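Long-range contacts in AxyAgu115A (Amphibacillus xylanus NBRC 15112, PDB 6NPS), which is a family GH115 alpha-glucuronidase, a hydrolase that probably removes glucuronic acid side groups from arabinoglucuronoxylan: residues F273-W284 against L323-L334; K791-E799 against L941-D949. The protein carries 3 engineered substitutions. All blocks are in the same frame, centred on the assembly; numbering follows the deposited sequence.

Contact 1 (F273-W284 against L323-L334); sequences FITNREGITKFW and LLRDVIQTQNKL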
loop_
_atom_site.group_PDB
_atom_site.type_symbol
_atom_site.label_atom_id
_atom_site.label_comp_id
_atom_site.label_asym_id
_atom_site.label_seq_id
_atom_site.Cartn_x
_atom_site.Cartn_y
_atom_site.Cartn_z
ATOM N N PHE A 273 40.888 6.862 -27.193
ATOM C CA PHE A 273 41.742 6.671 -28.358
ATOM C C PHE A 273 41.768 7.893 -29.260
ATOM O O PHE A 273 42.666 8.009 -30.102
ATOM C CB PHE A 273 41.275 5.451 -29.152
ATOM C CG PHE A 273 42.287 4.947 -30.137
ATOM C CD1 PHE A 273 43.418 4.267 -29.705
ATOM C CD2 PHE A 273 42.109 5.145 -31.491
ATOM C CE1 PHE A 273 44.344 3.789 -30.607
ATOM C CE2 PHE A 273 43.037 4.676 -32.397
ATOM C CZ PHE A 273 44.162 3.995 -31.946
ATOM N N ILE A 274 40.799 8.796 -29.114
ATOM C CA ILE A 274 40.789 10.020 -29.912
ATOM C C ILE A 274 41.768 11.041 -29.345
ATOM O O ILE A 274 42.636 11.557 -30.063
ATOM C CB ILE A 274 39.361 10.593 -29.988
ATOM C CG1 ILE A 274 38.408 9.584 -30.643
ATOM C CG2 ILE A 274 39.332 11.933 -30.729
ATOM C CD1 ILE A 274 37.012 9.596 -30.040
ATOM N N THR A 275 41.634 11.371 -28.054
ATOM C CA THR A 275 42.450 12.442 -27.484
ATOM C C THR A 275 43.786 11.952 -26.937
ATOM O O THR A 275 44.706 12.757 -26.781
ATOM C CB THR A 275 41.678 13.177 -26.370
ATOM O OG1 THR A 275 41.466 12.284 -25.270
ATOM C CG2 THR A 275 40.317 13.680 -26.873
ATOM N N ASN A 276 43.915 10.659 -26.641
ATOM C CA ASN A 276 45.157 10.087 -26.126
ATOM C C ASN A 276 45.539 8.883 -26.998
ATOM O O ASN A 276 45.731 7.763 -26.528
ATOM C CB ASN A 276 44.990 9.735 -24.635
ATOM C CG ASN A 276 46.204 9.030 -24.042
ATOM O OD1 ASN A 276 47.342 9.285 -24.436
ATOM N ND2 ASN A 276 45.960 8.118 -23.099
ATOM N N ARG A 277 45.648 9.121 -28.306
ATOM C CA ARG A 277 45.906 8.014 -29.222
ATOM C C ARG A 277 47.232 7.332 -28.911
ATOM O O ARG A 277 47.285 6.117 -28.721
ATOM C CB ARG A 277 45.896 8.497 -30.668
ATOM C CG ARG A 277 46.290 7.408 -31.642
ATOM C CD ARG A 277 45.828 7.762 -33.017
ATOM N NE ARG A 277 45.883 6.613 -33.900
ATOM C CZ ARG A 277 44.953 6.344 -34.803
ATOM N NH1 ARG A 277 43.904 7.153 -34.920
ATOM N NH2 ARG A 277 45.068 5.270 -35.576
ATOM N N GLU A 278 48.315 8.107 -28.825
ATOM C CA GLU A 278 49.649 7.515 -28.684
ATOM C C GLU A 278 49.838 6.844 -27.323
ATOM O O GLU A 278 50.491 5.797 -27.225
ATOM C CB GLU A 278 50.720 8.585 -28.906
ATOM C CG GLU A 278 50.428 9.489 -30.083
ATOM C CD GLU A 278 49.908 10.867 -29.662
ATOM O OE1 GLU A 278 48.744 10.949 -29.196
ATOM O OE2 GLU A 278 50.674 11.864 -29.791
ATOM N N GLY A 279 49.301 7.443 -26.260
ATOM C CA GLY A 279 49.381 6.814 -24.952
ATOM C C GLY A 279 48.693 5.460 -24.914
ATOM O O GLY A 279 49.253 4.475 -24.406
ATOM N N ILE A 280 47.468 5.389 -25.453
ATOM C CA ILE A 280 46.724 4.128 -25.439
ATOM C C ILE A 280 47.405 3.092 -26.324
ATOM O O ILE A 280 47.442 1.909 -25.990
ATOM C CB ILE A 280 45.258 4.339 -25.862
ATOM C CG1 ILE A 280 44.563 5.300 -24.908
ATOM C CG2 ILE A 280 44.509 2.994 -25.821
ATOM C CD1 ILE A 280 44.525 4.756 -23.466
ATOM N N THR A 281 48.000 3.526 -27.436
ATOM C CA THR A 281 48.700 2.605 -28.332
ATOM C C THR A 281 49.931 1.999 -27.671
ATOM O O THR A 281 50.175 0.793 -27.793
ATOM C CB THR A 281 49.099 3.352 -29.603
ATOM O OG1 THR A 281 47.914 3.721 -30.312
ATOM C CG2 THR A 281 49.986 2.498 -30.483
ATOM N N LYS A 282 50.745 2.828 -26.999
ATOM C CA LYS A 282 51.916 2.306 -26.299
ATOM C C LYS A 282 51.499 1.468 -25.101
ATOM O O LYS A 282 52.178 0.495 -24.753
ATOM C CB LYS A 282 52.857 3.473 -25.879
ATOM C CG LYS A 282 54.180 3.001 -25.252
ATOM C CD LYS A 282 55.294 2.786 -26.292
ATOM C CE LYS A 282 56.678 2.704 -25.642
ATOM N NZ LYS A 282 57.588 3.808 -26.074
ATOM N N PHE A 283 50.344 1.775 -24.509
ATOM C CA PHE A 283 49.805 0.926 -23.459
ATOM C C PHE A 283 49.531 -0.487 -23.978
ATOM O O PHE A 283 49.967 -1.475 -23.371
ATOM C CB PHE A 283 48.551 1.594 -22.883
ATOM C CG PHE A 283 47.912 0.845 -21.743
ATOM C CD1 PHE A 283 48.581 0.673 -20.533
ATOM C CD2 PHE A 283 46.614 0.366 -21.870
ATOM C CE1 PHE A 283 47.943 -0.031 -19.464
ATOM C CE2 PHE A 283 45.975 -0.341 -20.827
ATOM C CZ PHE A 283 46.643 -0.521 -19.609
ATOM N N TRP A 284 48.843 -0.601 -25.129
ATOM C CA TRP A 284 48.541 -1.899 -25.733
ATOM C C TRP A 284 49.809 -2.599 -26.211
ATOM O O TRP A 284 49.937 -3.824 -26.081
ATOM C CB TRP A 284 47.549 -1.710 -26.887
ATOM C CG TRP A 284 46.160 -1.335 -26.413
ATOM C CD1 TRP A 284 45.607 -1.635 -25.201
ATOM C CD2 TRP A 284 45.158 -0.619 -27.146
ATOM N NE1 TRP A 284 44.316 -1.143 -25.135
ATOM C CE2 TRP A 284 44.025 -0.522 -26.323
ATOM C CE3 TRP A 284 45.102 -0.085 -28.429
ATOM C CZ2 TRP A 284 42.855 0.126 -26.727
ATOM C CZ3 TRP A 284 43.921 0.557 -28.834
ATOM C CH2 TRP A 284 42.828 0.661 -27.983
ATOM N N LEU A 323 35.178 4.711 -34.703
ATOM C CA LEU A 323 36.217 4.517 -33.701
ATOM C C LEU A 323 36.687 3.061 -33.663
ATOM O O LEU A 323 37.887 2.786 -33.788
ATOM C CB LEU A 323 35.698 4.978 -32.335
ATOM C CG LEU A 323 36.647 4.861 -31.141
ATOM C CD1 LEU A 323 37.613 6.060 -31.090
ATOM C CD2 LEU A 323 35.836 4.679 -29.842
ATOM N N LEU A 324 35.749 2.111 -33.505
ATOM C CA LEU A 324 36.116 0.695 -33.430
ATOM C C LEU A 324 36.908 0.247 -34.647
ATOM O O LEU A 324 37.844 -0.548 -34.527
ATOM C CB LEU A 324 34.870 -0.173 -33.278
ATOM C CG LEU A 324 34.405 -0.289 -31.826
ATOM C CD1 LEU A 324 33.318 -1.355 -31.677
ATOM C CD2 LEU A 324 35.582 -0.545 -30.875
ATOM N N ARG A 325 36.547 0.724 -35.830
ATOM C CA ARG A 325 37.319 0.368 -37.012
ATOM C C ARG A 325 38.764 0.826 -36.880
ATOM O O ARG A 325 39.685 0.149 -37.361
ATOM C CB ARG A 325 36.673 0.968 -38.257
ATOM C CG ARG A 325 36.900 0.148 -39.527
ATOM C CD ARG A 325 36.194 0.764 -40.728
ATOM N NE ARG A 325 34.736 0.789 -40.578
ATOM C CZ ARG A 325 33.920 -0.194 -40.955
ATOM N NH1 ARG A 325 34.410 -1.304 -41.502
ATOM N NH2 ARG A 325 32.610 -0.065 -40.788
ATOM N N ASP A 326 38.968 1.992 -36.246
ATOM C CA ASP A 326 40.302 2.564 -36.128
ATOM C C ASP A 326 41.099 1.813 -35.083
ATOM O O ASP A 326 42.256 1.439 -35.303
ATOM C CB ASP A 326 40.216 4.065 -35.784
ATOM C CG ASP A 326 41.480 4.840 -36.201
ATOM O OD1 ASP A 326 41.529 6.085 -36.033
ATOM O OD2 ASP A 326 42.431 4.202 -36.703
ATOM N N VAL A 327 40.505 1.608 -33.917
ATOM C CA VAL A 327 41.159 0.841 -32.869
ATOM C C VAL A 327 41.634 -0.512 -33.404
ATOM O O VAL A 327 42.831 -0.836 -33.356
ATOM C CB VAL A 327 40.206 0.695 -31.672
ATOM C CG1 VAL A 327 40.725 -0.314 -30.696
ATOM C CG2 VAL A 327 39.976 2.069 -31.003
ATOM N N ILE A 328 40.708 -1.292 -33.982
ATOM C CA ILE A 328 41.022 -2.662 -34.402
ATOM C C ILE A 328 42.165 -2.682 -35.410
ATOM O O ILE A 328 43.087 -3.510 -35.325
ATOM C CB ILE A 328 39.759 -3.363 -34.958
ATOM C CG1 ILE A 328 38.831 -3.729 -33.808
ATOM C CG2 ILE A 328 40.173 -4.590 -35.735
ATOM C CD1 ILE A 328 37.356 -4.123 -34.172
ATOM N N GLN A 329 42.141 -1.772 -36.382
ATOM C CA GLN A 329 43.249 -1.712 -37.326
ATOM C C GLN A 329 44.580 -1.507 -36.607
ATOM O O GLN A 329 45.601 -2.099 -36.990
ATOM C CB GLN A 329 43.009 -0.595 -38.337
ATOM C CG GLN A 329 42.365 -1.049 -39.628
ATOM C CD GLN A 329 42.875 -0.275 -40.817
ATOM O OE1 GLN A 329 43.091 -0.831 -41.896
ATOM N NE2 GLN A 329 43.078 1.023 -40.624
ATOM N N THR A 330 44.586 -0.665 -35.566
ATOM C CA THR A 330 45.803 -0.411 -34.791
ATOM C C THR A 330 46.229 -1.655 -34.012
ATOM O O THR A 330 47.407 -2.036 -34.016
ATOM C CB THR A 330 45.578 0.762 -33.819
ATOM O OG1 THR A 330 45.161 1.935 -34.533
ATOM C CG2 THR A 330 46.850 1.072 -33.050
ATOM N N GLN A 331 45.275 -2.285 -33.318
ATOM C CA GLN A 331 45.593 -3.442 -32.492
ATOM C C GLN A 331 46.185 -4.570 -33.330
ATOM O O GLN A 331 47.216 -5.150 -32.960
ATOM C CB GLN A 331 44.343 -3.880 -31.735
ATOM C CG GLN A 331 43.946 -2.939 -30.593
ATOM C CD GLN A 331 42.531 -3.163 -30.141
ATOM O OE1 GLN A 331 41.716 -3.683 -30.894
ATOM N NE2 GLN A 331 42.212 -2.756 -28.914
ATOM N N ASN A 332 45.603 -4.843 -34.506
ATOM C CA ASN A 332 46.155 -5.894 -35.359
ATOM C C ASN A 332 47.590 -5.608 -35.750
ATOM O O ASN A 332 48.412 -6.532 -35.853
ATOM C CB ASN A 332 45.303 -6.064 -36.604
ATOM C CG ASN A 332 44.103 -6.964 -36.349
ATOM O OD1 ASN A 332 44.044 -7.680 -35.334
ATOM N ND2 ASN A 332 43.134 -6.914 -37.252
ATOM N N LYS A 333 47.896 -4.331 -36.007
ATOM C CA LYS A 333 49.253 -3.912 -36.385
ATOM C C LYS A 333 50.233 -4.186 -35.247
ATOM O O LYS A 333 51.325 -4.712 -35.465
ATOM C CB LYS A 333 49.276 -2.429 -36.757
ATOM C CG LYS A 333 50.249 -2.084 -37.871
ATOM C CD LYS A 333 50.855 -0.705 -37.667
ATOM C CE LYS A 333 52.225 -0.602 -38.319
ATOM N NZ LYS A 333 52.967 0.606 -37.866
ATOM N N LEU A 334 49.829 -3.825 -34.034
ATOM C CA LEU A 334 50.599 -4.139 -32.835
ATOM C C LEU A 334 50.795 -5.649 -32.668
ATOM O O LEU A 334 51.912 -6.122 -32.405
ATOM C CB LEU A 334 49.905 -3.537 -31.624
ATOM C CG LEU A 334 49.979 -2.014 -31.506
ATOM C CD1 LEU A 334 49.216 -1.674 -30.225
ATOM C CD2 LEU A 334 51.424 -1.540 -31.496
#

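Contact 2 (K791-E799 against L941-D949); sequences KGYISIEAE and LEKIVIYPD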
loop_
_atom_site.group_PDB
_atom_site.type_symbol
_atom_site.label_atom_id
_atom_site.label_comp_id
_atom_site.label_asym_id
_atom_site.label_seq_id
_atom_site.Cartn_x
_atom_site.Cartn_y
_atom_site.Cartn_z
ATOM N N LYS A 791 -15.861 -22.103 -16.517
ATOM C CA LYS A 791 -15.642 -21.058 -15.525
ATOM C C LYS A 791 -15.627 -19.656 -16.125
ATOM O O LYS A 791 -15.417 -18.680 -15.392
ATOM C CB LYS A 791 -14.316 -21.296 -14.781
ATOM C CG LYS A 791 -14.290 -22.533 -13.902
ATOM C CD LYS A 791 -12.952 -22.663 -13.193
ATOM C CE LYS A 791 -13.088 -23.549 -11.971
ATOM N NZ LYS A 791 -11.835 -23.576 -11.171
ATOM N N GLY A 792 -15.851 -19.515 -17.422
ATOM C CA GLY A 792 -15.710 -18.217 -18.052
ATOM C C GLY A 792 -14.359 -17.972 -18.696
ATOM O O GLY A 792 -14.129 -16.879 -19.222
ATOM N N TYR A 793 -13.459 -18.945 -18.668
ATOM C CA TYR A 793 -12.168 -18.795 -19.336
ATOM C C TYR A 793 -11.596 -20.189 -19.477
ATOM O O TYR A 793 -12.060 -21.117 -18.821
ATOM C CB TYR A 793 -11.207 -17.875 -18.571
ATOM C CG TYR A 793 -10.815 -18.425 -17.228
ATOM C CD1 TYR A 793 -11.625 -18.211 -16.103
ATOM C CD2 TYR A 793 -9.669 -19.201 -17.075
ATOM C CE1 TYR A 793 -11.268 -18.733 -14.866
ATOM C CE2 TYR A 793 -9.316 -19.728 -15.840
ATOM C CZ TYR A 793 -10.123 -19.500 -14.750
ATOM O OH TYR A 793 -9.759 -20.010 -13.529
ATOM N N ILE A 794 -10.590 -20.328 -20.338
ATOM C CA ILE A 794 -9.897 -21.594 -20.539
ATOM C C ILE A 794 -8.410 -21.337 -20.374
ATOM O O ILE A 794 -7.904 -20.316 -20.845
ATOM C CB ILE A 794 -10.172 -22.179 -21.938
ATOM C CG1 ILE A 794 -11.659 -22.517 -22.126
ATOM C CG2 ILE A 794 -9.268 -23.419 -22.204
ATOM C CD1 ILE A 794 -11.967 -22.889 -23.571
ATOM N N SER A 795 -7.717 -22.257 -19.700
ATOM C CA SER A 795 -6.289 -22.149 -19.462
ATOM C C SER A 795 -5.702 -23.518 -19.777
ATOM O O SER A 795 -6.140 -24.530 -19.210
ATOM C CB SER A 795 -5.988 -21.718 -18.028
ATOM O OG SER A 795 -4.605 -21.864 -17.732
ATOM N N ILE A 796 -4.712 -23.533 -20.673
ATOM C CA ILE A 796 -4.196 -24.734 -21.325
ATOM C C ILE A 796 -2.693 -24.767 -21.116
ATOM O O ILE A 796 -2.003 -23.832 -21.523
ATOM C CB ILE A 796 -4.495 -24.723 -22.834
ATOM C CG1 ILE A 796 -6.001 -24.712 -23.097
ATOM C CG2 ILE A 796 -3.825 -25.913 -23.512
ATOM C CD1 ILE A 796 -6.352 -24.405 -24.535
ATOM N N GLU A 797 -2.171 -25.823 -20.495
ATOM C CA GLU A 797 -0.724 -25.991 -20.582
ATOM C C GLU A 797 -0.391 -26.426 -22.006
ATOM O O GLU A 797 -1.098 -27.244 -22.608
ATOM C CB GLU A 797 -0.191 -26.980 -19.550
ATOM C CG GLU A 797 -0.721 -26.746 -18.142
ATOM C CD GLU A 797 0.134 -25.829 -17.251
ATOM O OE1 GLU A 797 0.921 -24.985 -17.743
ATOM O OE2 GLU A 797 -0.001 -25.967 -16.015
ATOM N N ALA A 798 0.651 -25.811 -22.569
ATOM C CA ALA A 798 0.904 -25.919 -23.997
ATOM C C ALA A 798 1.145 -27.364 -24.420
ATOM O O ALA A 798 0.905 -27.725 -25.576
ATOM C CB ALA A 798 2.106 -25.011 -24.362
ATOM N N GLU A 799 1.630 -28.199 -23.509
ATOM C CA GLU A 799 1.847 -29.605 -23.822
ATOM C C GLU A 799 0.542 -30.376 -24.073
ATOM O O GLU A 799 0.581 -31.442 -24.699
ATOM C CB GLU A 799 2.666 -30.213 -22.683
ATOM C CG GLU A 799 2.337 -31.597 -22.292
ATOM C CD GLU A 799 2.969 -32.015 -20.978
ATOM O OE1 GLU A 799 4.022 -31.458 -20.589
ATOM O OE2 GLU A 799 2.419 -32.954 -20.358
ATOM N N LEU A 941 6.493 -21.902 -26.008
ATOM C CA LEU A 941 5.159 -21.585 -25.527
ATOM C C LEU A 941 4.863 -22.446 -24.311
ATOM O O LEU A 941 4.960 -23.681 -24.385
ATOM C CB LEU A 941 4.127 -21.836 -26.627
ATOM C CG LEU A 941 2.656 -21.664 -26.268
ATOM C CD1 LEU A 941 2.251 -20.203 -25.994
ATOM C CD2 LEU A 941 1.840 -22.185 -27.453
ATOM N N GLU A 942 4.468 -21.804 -23.214
ATOM C CA GLU A 942 4.223 -22.481 -21.946
ATOM C C GLU A 942 2.745 -22.656 -21.637
ATOM O O GLU A 942 2.365 -23.706 -21.123
ATOM C CB GLU A 942 4.886 -21.720 -20.782
ATOM C CG GLU A 942 6.431 -21.718 -20.932
ATOM C CD GLU A 942 7.211 -20.879 -19.893
ATOM O OE1 GLU A 942 6.785 -20.771 -18.711
ATOM O OE2 GLU A 942 8.289 -20.348 -20.275
ATOM N N LYS A 943 1.912 -21.652 -21.911
ATOM C CA LYS A 943 0.512 -21.689 -21.498
ATOM C C LYS A 943 -0.276 -20.812 -22.459
ATOM O O LYS A 943 0.245 -19.827 -22.990
ATOM C CB LYS A 943 0.344 -21.205 -20.025
ATOM C CG LYS A 943 -1.111 -21.321 -19.476
ATOM C CD LYS A 943 -1.273 -20.627 -18.115
ATOM C CE LYS A 943 -0.569 -21.375 -17.039
ATOM N NZ LYS A 943 -0.950 -20.796 -15.739
ATOM N N ILE A 944 -1.529 -21.198 -22.695
ATOM C CA ILE A 944 -2.478 -20.423 -23.486
ATOM C C ILE A 944 -3.695 -20.162 -22.605
ATOM O O ILE A 944 -4.231 -21.094 -21.995
ATOM C CB ILE A 944 -2.917 -21.179 -24.753
ATOM C CG1 ILE A 944 -1.697 -21.688 -25.534
ATOM C CG2 ILE A 944 -3.839 -20.317 -25.587
ATOM C CD1 ILE A 944 -2.035 -22.768 -26.568
ATOM N N VAL A 945 -4.175 -18.923 -22.593
ATOM C CA VAL A 945 -5.386 -18.568 -21.862
ATOM C C VAL A 945 -6.361 -17.925 -22.836
ATOM O O VAL A 945 -5.959 -17.071 -23.630
ATOM C CB VAL A 945 -5.063 -17.620 -20.696
ATOM C CG1 VAL A 945 -6.344 -17.252 -19.965
ATOM C CG2 VAL A 945 -4.047 -18.286 -19.756
ATOM N N ILE A 946 -7.642 -18.328 -22.775
ATOM C CA ILE A 946 -8.678 -17.820 -23.667
ATOM C C ILE A 946 -9.859 -17.342 -22.822
ATOM O O ILE A 946 -10.326 -18.065 -21.934
ATOM C CB ILE A 946 -9.133 -18.902 -24.680
ATOM C CG1 ILE A 946 -7.931 -19.472 -25.477
ATOM C CG2 ILE A 946 -10.221 -18.361 -25.617
ATOM C CD1 ILE A 946 -8.267 -20.809 -26.269
ATOM N N TYR A 947 -10.362 -16.147 -23.112
ATOM C CA TYR A 947 -11.430 -15.578 -22.301
ATOM C C TYR A 947 -12.163 -14.554 -23.146
ATOM O O TYR A 947 -11.613 -14.057 -24.128
ATOM C CB TYR A 947 -10.895 -14.942 -21.007
ATOM C CG TYR A 947 -9.762 -13.956 -21.178
ATOM C CD1 TYR A 947 -8.440 -14.386 -21.188
ATOM C CD2 TYR A 947 -10.008 -12.593 -21.324
ATOM C CE1 TYR A 947 -7.388 -13.485 -21.327
ATOM C CE2 TYR A 947 -8.955 -11.685 -21.475
ATOM C CZ TYR A 947 -7.657 -12.140 -21.463
ATOM O OH TYR A 947 -6.611 -11.264 -21.615
ATOM N N PRO A 948 -13.430 -14.272 -22.838
ATOM C CA PRO A 948 -14.200 -13.395 -23.731
ATOM C C PRO A 948 -13.631 -11.979 -23.729
ATOM O O PRO A 948 -13.001 -11.530 -22.764
ATOM C CB PRO A 948 -15.636 -13.452 -23.173
ATOM C CG PRO A 948 -15.612 -14.358 -21.960
ATOM C CD PRO A 948 -14.262 -15.010 -21.864
ATOM N N ASP A 949 -13.803 -11.299 -24.858
ATOM C CA ASP A 949 -13.359 -9.919 -25.002
ATOM C C ASP A 949 -13.861 -9.059 -23.847
ATOM O O ASP A 949 -15.060 -9.026 -23.552
ATOM C CB ASP A 949 -13.872 -9.352 -26.331
ATOM C CG ASP A 949 -13.148 -8.087 -26.746
ATOM O OD1 ASP A 949 -13.602 -7.425 -27.712
ATOM O OD2 ASP A 949 -12.123 -7.764 -26.111
HETATM O O HOH W 1 3.079 -25.320 -19.116
#

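Contact 1 (F273-W284 against L323-L334)
Helix 277-284 and the turn F273-N276 leading into it pack on helix 323-334, the two helices running in broadly the same direction with axes inclined by 40° and 10.5 Å apart where they come nearest. On the partly exposed side R277 grips D326 end-on with two nitrogens: NH1 lies 2.8 Å from D326 OD1 and NH2 lies 3.1 Å from D326 OD2. Both N-H groups come from above the carboxylate plane, and the two flat groups are turned 60° apart. Beneath this salt bridge the F273 ring is sandwiched, with R277 CG over one face and V327 CG2 over the other, the methyl 4.0 Å from the ring centroid in a CH-pi contact. With CG anti to the backbone N (chi1 -164°), the F273 ring reaches between R277 and V327, and CE2 lies against the centre of the guanidinium face. Deeper in, W284 takes V327 CG1 against CH2 at 3.6 Å, while Q331 NE2 lies over one indole face and is hydrogen-bonded to G301 O. L334 CD1 closes the far end, 3.7 Å from W284 CB. Helix 323-334 is backed through I328 and Q331 by strand 298-300 of the TIM-barrel-like parallel sheet, and helix 256-260 packs on I280 and F283.

Contact 2 (K791-E799 against L941-D949)
With CG anti to the backbone N (chi1 -176°) and chi2 extended, K943 runs CD past S795 OG at 3.6 Å; the bend at chi3 (-71°) then turns CE and NZ, and E797, folded at chi2 (-92°), brings OE1 to 4.0 Å from K943 CE. Their polar ends are held from outside the pair: K943 NZ donates to the carbonyls of L958 and P960, S795 OG also bonds P960 O, and E797 OE1 bonds T826. Replacing K943 by alanine would probably cost the L958 and P960 carbonyls this donor and open a gap beside S795 OG. A water lies between E797 OE1 and E942 O, 2.6 Å from the former. Beneath these groups the strands run antiparallel. I794 and I946 exchange two backbone bonds, I794 N to I946 O at 2.8 Å, and I796 and I944 do likewise, the bond from I796 N being the more bent. The four isoleucines project from the face away from K943, their CB atoms meeting at 4.4 Å for I794 with I946, and they pack on Y850 and F852 of strand 847-854. A798 N reaches E942 O at 3.1 Å from well above the carbonyl plane. Here E942 and K943 both face Y865, a classic beta bulge. Antiparallel strands with an apolar face packed on another strand layer are consistent with a galactose-binding-like beta-sandwich in this C-terminal domain.

How the contacts relate
The two contacts belong to separate parts of the chain: contact 1 lies among the helices around the TIM-barrel-like parallel sheet and contact 2 among the strands of the C-terminal domain. Their centres are 56 Å apart and their nearest atoms about 33 Å, so the two do not touch, and contact 1 closes before contact 2 opens along the sequence. They also differ in kind, helix packing through side chains in one and strand pairing through backbone bonds in the other. Contact 1 is only partly buried, whereas contact 2 is buried. A bound glycerol, probably from the crystallisation liquor, sits about 3 Å from the Y947 side chain of contact 2.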